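Local structure of thymine dioxygenase (Neurospora crassa, 5C3Q) at residues 72-75 with 76-79; 128-131 with 132-135. The protein binds thymine, 2-oxoglutarate and a metal ion in one pocket and probably hydroxylates the thymine methyl group as a non-haem iron dioxygenase. All coordinates share one frame; numbering follows the deposited sequence.

Contact 1: 72-75 with 76-79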
loop_
_atom_site.group_PDB
_atom_site.type_symbol
_atom_site.label_atom_id
_atom_site.label_comp_id
_atom_site.label_asym_id
_atom_site.label_seq_id
_atom_site.Cartn_x
_atom_site.Cartn_y
_atom_site.Cartn_z
ATOM N N LYS A 72 5.700 -13.355 -15.439
ATOM C CA LYS A 72 6.244 -14.479 -16.214
ATOM C C LYS A 72 6.842 -14.057 -17.561
ATOM O O LYS A 72 7.517 -14.853 -18.206
ATOM C CB LYS A 72 5.168 -15.546 -16.445
ATOM C CG LYS A 72 4.920 -16.433 -15.238
ATOM C CD LYS A 72 3.779 -17.405 -15.485
ATOM C CE LYS A 72 3.745 -18.495 -14.427
ATOM N NZ LYS A 72 2.672 -19.491 -14.697
ATOM N N LEU A 73 6.580 -12.823 -17.992
ATOM C CA LEU A 73 7.233 -12.259 -19.177
ATOM C C LEU A 73 8.756 -12.318 -19.059
ATOM O O LEU A 73 9.297 -12.244 -17.953
ATOM C CB LEU A 73 6.814 -10.796 -19.401
ATOM C CG LEU A 73 5.932 -10.373 -20.585
ATOM C CD1 LEU A 73 5.048 -11.479 -21.150
ATOM C CD2 LEU A 73 5.096 -9.166 -20.184
ATOM N N PRO A 74 9.451 -12.437 -20.205
ATOM C CA PRO A 74 10.912 -12.401 -20.185
ATOM C C PRO A 74 11.439 -11.035 -19.752
ATOM O O PRO A 74 10.800 -10.014 -20.013
ATOM C CB PRO A 74 11.308 -12.714 -21.634
ATOM C CG PRO A 74 10.097 -12.444 -22.453
ATOM C CD PRO A 74 8.909 -12.633 -21.562
ATOM N N LYS A 75 12.596 -11.041 -19.095
ATOM C CA LYS A 75 13.215 -9.838 -18.537
ATOM C C LYS A 75 13.256 -8.669 -19.522
ATOM O O LYS A 75 13.003 -7.527 -19.135
ATOM C CB LYS A 75 14.630 -10.171 -18.046
ATOM C CG LYS A 75 15.326 -9.077 -17.247
ATOM C CD LYS A 75 16.366 -9.678 -16.301
ATOM C CE LYS A 75 17.597 -8.799 -16.119
ATOM N NZ LYS A 75 17.369 -7.658 -15.191
ATOM N N GLU A 76 13.551 -8.950 -20.790
ATOM C CA GLU A 76 13.638 -7.886 -21.794
ATOM C C GLU A 76 12.281 -7.220 -22.057
ATOM O O GLU A 76 12.222 -6.009 -22.255
ATOM C CB GLU A 76 14.280 -8.379 -23.106
ATOM C CG GLU A 76 13.477 -9.387 -23.927
ATOM C CD GLU A 76 13.867 -10.836 -23.676
ATOM O OE1 GLU A 76 14.381 -11.156 -22.582
ATOM O OE2 GLU A 76 13.648 -11.665 -24.585
ATOM N N LYS A 77 11.202 -8.000 -22.046
ATOM C CA LYS A 77 9.859 -7.444 -22.248
ATOM C C LYS A 77 9.425 -6.573 -21.067
ATOM O O LYS A 77 8.745 -5.563 -21.252
ATOM C CB LYS A 77 8.830 -8.555 -22.489
ATOM C CG LYS A 77 8.946 -9.246 -23.839
ATOM C CD LYS A 77 8.672 -8.296 -24.995
ATOM C CE LYS A 77 8.679 -9.026 -26.325
ATOM N NZ LYS A 77 9.264 -8.182 -27.407
ATOM N N LYS A 78 9.831 -6.959 -19.862
ATOM C CA LYS A 78 9.492 -6.199 -18.662
ATOM C C LYS A 78 10.288 -4.894 -18.592
ATOM O O LYS A 78 9.729 -3.842 -18.265
ATOM C CB LYS A 78 9.698 -7.059 -17.409
ATOM C CG LYS A 78 8.796 -8.288 -17.399
ATOM C CD LYS A 78 8.797 -9.029 -16.073
ATOM C CE LYS A 78 10.098 -9.770 -15.827
ATOM N NZ LYS A 78 9.916 -10.838 -14.806
ATOM N N LEU A 79 11.580 -4.959 -18.914
ATOM C CA LEU A 79 12.431 -3.763 -18.951
ATOM C C LEU A 79 11.991 -2.756 -20.017
ATOM O O LEU A 79 12.228 -1.562 -19.871
ATOM C CB LEU A 79 13.901 -4.143 -19.185
ATOM C CG LEU A 79 14.653 -4.786 -18.017
ATOM C CD1 LEU A 79 16.007 -5.310 -18.481
ATOM C CD2 LEU A 79 14.825 -3.806 -16.864
#

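Contact 2: 128-131 with 132-135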
loop_
_atom_site.group_PDB
_atom_site.type_symbol
_atom_site.label_atom_id
_atom_site.label_comp_id
_atom_site.label_asym_id
_atom_site.label_seq_id
_atom_site.Cartn_x
_atom_site.Cartn_y
_atom_site.Cartn_z
ATOM N N GLU A 128 -5.235 6.348 -16.263
ATOM C CA GLU A 128 -4.979 6.381 -17.700
ATOM C C GLU A 128 -4.852 7.771 -18.301
ATOM O O GLU A 128 -4.045 7.983 -19.205
ATOM C CB GLU A 128 -6.100 5.645 -18.439
ATOM C CG GLU A 128 -5.959 4.137 -18.427
ATOM C CD GLU A 128 -5.000 3.637 -19.491
ATOM O OE1 GLU A 128 -3.777 3.856 -19.353
ATOM O OE2 GLU A 128 -5.471 3.004 -20.463
ATOM N N ASP A 129 -5.659 8.707 -17.815
ATOM C CA ASP A 129 -5.828 9.994 -18.491
ATOM C C ASP A 129 -5.141 11.159 -17.776
ATOM O O ASP A 129 -5.569 12.306 -17.905
ATOM C CB ASP A 129 -7.324 10.285 -18.694
ATOM C CG ASP A 129 -8.083 10.441 -17.385
ATOM O OD1 ASP A 129 -7.575 10.015 -16.323
ATOM O OD2 ASP A 129 -9.200 10.995 -17.425
ATOM N N GLU A 130 -4.075 10.874 -17.031
ATOM C CA GLU A 130 -3.299 11.945 -16.420
ATOM C C GLU A 130 -2.452 12.614 -17.496
ATOM O O GLU A 130 -1.624 11.950 -18.120
ATOM C CB GLU A 130 -2.399 11.437 -15.300
ATOM C CG GLU A 130 -1.658 12.574 -14.616
ATOM C CD GLU A 130 -0.918 12.153 -13.370
ATOM O OE1 GLU A 130 -0.745 10.940 -13.147
ATOM O OE2 GLU A 130 -0.498 13.053 -12.618
ATOM N N PRO A 131 -2.652 13.929 -17.714
ATOM C CA PRO A 131 -1.850 14.658 -18.696
ATOM C C PRO A 131 -0.348 14.466 -18.492
ATOM O O PRO A 131 0.148 14.614 -17.372
ATOM C CB PRO A 131 -2.233 16.120 -18.446
ATOM C CG PRO A 131 -3.607 16.061 -17.880
ATOM C CD PRO A 131 -3.637 14.808 -17.052
ATOM N N GLY A 132 0.350 14.105 -19.565
ATOM C CA GLY A 132 1.809 14.039 -19.566
ATOM C C GLY A 132 2.438 12.786 -18.979
ATOM O O GLY A 132 3.655 12.646 -19.019
ATOM N N HIS A 133 1.627 11.873 -18.437
ATOM C CA HIS A 133 2.148 10.672 -17.779
ATOM C C HIS A 133 1.422 9.402 -18.225
ATOM O O HIS A 133 0.687 8.801 -17.437
ATOM C CB HIS A 133 2.020 10.789 -16.258
ATOM C CG HIS A 133 2.732 11.963 -15.668
ATOM N ND1 HIS A 133 4.048 12.258 -15.948
ATOM C CD2 HIS A 133 2.319 12.894 -14.777
ATOM C CE1 HIS A 133 4.410 13.332 -15.268
ATOM N NE2 HIS A 133 3.379 13.737 -14.549
ATOM N N PRO A 134 1.641 8.971 -19.475
ATOM C CA PRO A 134 0.979 7.755 -19.958
ATOM C C PRO A 134 1.524 6.475 -19.316
ATOM O O PRO A 134 2.712 6.397 -19.019
ATOM C CB PRO A 134 1.287 7.765 -21.459
ATOM C CG PRO A 134 2.555 8.538 -21.579
ATOM C CD PRO A 134 2.502 9.583 -20.506
ATOM N N ASN A 135 0.654 5.488 -19.114
ATOM C CA ASN A 135 1.068 4.184 -18.591
ATOM C C ASN A 135 1.828 3.390 -19.652
ATOM O O ASN A 135 1.357 3.280 -20.785
ATOM C CB ASN A 135 -0.150 3.373 -18.134
ATOM C CG ASN A 135 -0.750 3.890 -16.841
ATOM O OD1 ASN A 135 -0.029 4.230 -15.905
ATOM N ND2 ASN A 135 -2.076 3.949 -16.781
HETATM O O HOH W 1 -2.032 5.906 -20.168
#

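Contact 1: 72-75 with 76-79
Leu73 packs its CB against CG of Lys78 at 3.8 Å, while its CG reaches CB of Lys77. Leucine suits the spot because the parts of both lysines that meet it are aliphatic. Pro74 is at the N-cap, where its missing N-H costs the helix none of its i to i+4 bonds. Its ring lies alongside the stem of Lys77, CG to CG 3.7 Å. Its carbonyl O accepts a bond from N of Lys78 (3.2 Å) and a weak one from N of Lys77. Glu76, with CG set between its backbone N and carbonyl carbon (chi1 68°) and a bend at chi2, brings OE1 to 3.6 Å from CB of Pro74. Lys75 gives its O to N of Leu79 at 2.9 Å, the next helical bond, and the two side chains cross at a slant, Lys75 CG to Leu79 CD1 4.0 Å. Lys78 is buried, its ammonium bonded to O of Phe71 and bridged to Glu121; a methionine here would probably leave the Glu121 carboxylate without its charged mate and the Phe71 carbonyl without this donor. The contact turns the chain from helix 57-71 into helix 75-79, Lys78 fastening the junction to strand 121-125.

Contact 2: 128-131 with 132-135
Asn135 reaches across the mouth of the loop and gives ND2 to OE1 of Glu128, a bond of 3.1 Å with an N-H...O angle of 158°. The donor comes to the anti side of this oxygen, tilted out of the carboxylate plane, and the amide and carboxylate planes are nearly parallel, 12° apart. Glu128 can offer this oxygen because its chain bends at chi2 (-82°), bringing the carboxylate back toward Asn135. Beside them one water accepts from N of Asn135 (2.9 Å) and can donate to O and OE1 of Glu128, though it has more acceptors in reach than protons. At the far end, a type II turn runs from Glu130 to His133, closed by N of His133 on O of Glu130 at 3.3 Å. Pro131 fits its second position, and Gly132 the third, where phi is positive and a CB would clash with O of Pro131. Within the turn, the Glu130 carboxylate meets the edge of the His133 imidazole, the two planes almost perpendicular, OE2 3.6 Å from CD2. A second shell fixes these groups: Trp137 and Asn152 hold the Glu128 carboxylate, Gly126 O takes ND2 of Asn135, and Arg90 forms a salt bridge with Glu130 OE1. OE1 of Glu128 therefore gathers neutral N-H donors, which would probably stabilise its negative charge, whereas the salt bridge with Arg90 probably offsets the charge of Glu130.

From the N terminus, the chain leaves helix 57-71 and makes contact 1, which closes no wide loop but spans the bend into helix 75-79. It runs on through strand 91-93, helix 106-114 and strand 121-125 before contact 2 closes a hairpin-like loop on the way to helix 147-173. The two lie in series, neither nested nor crossed; their centres are 23 Å apart and their nearest atoms about 11 Å. Strand 121-125 links them indirectly: Glu121 in it pairs with Lys78 of contact 1, while Gly126, just past its end, accepts the side-chain N-H of Asn135. Both belong to the N-terminal family region, at the surface around the catalytic double-stranded beta-helix.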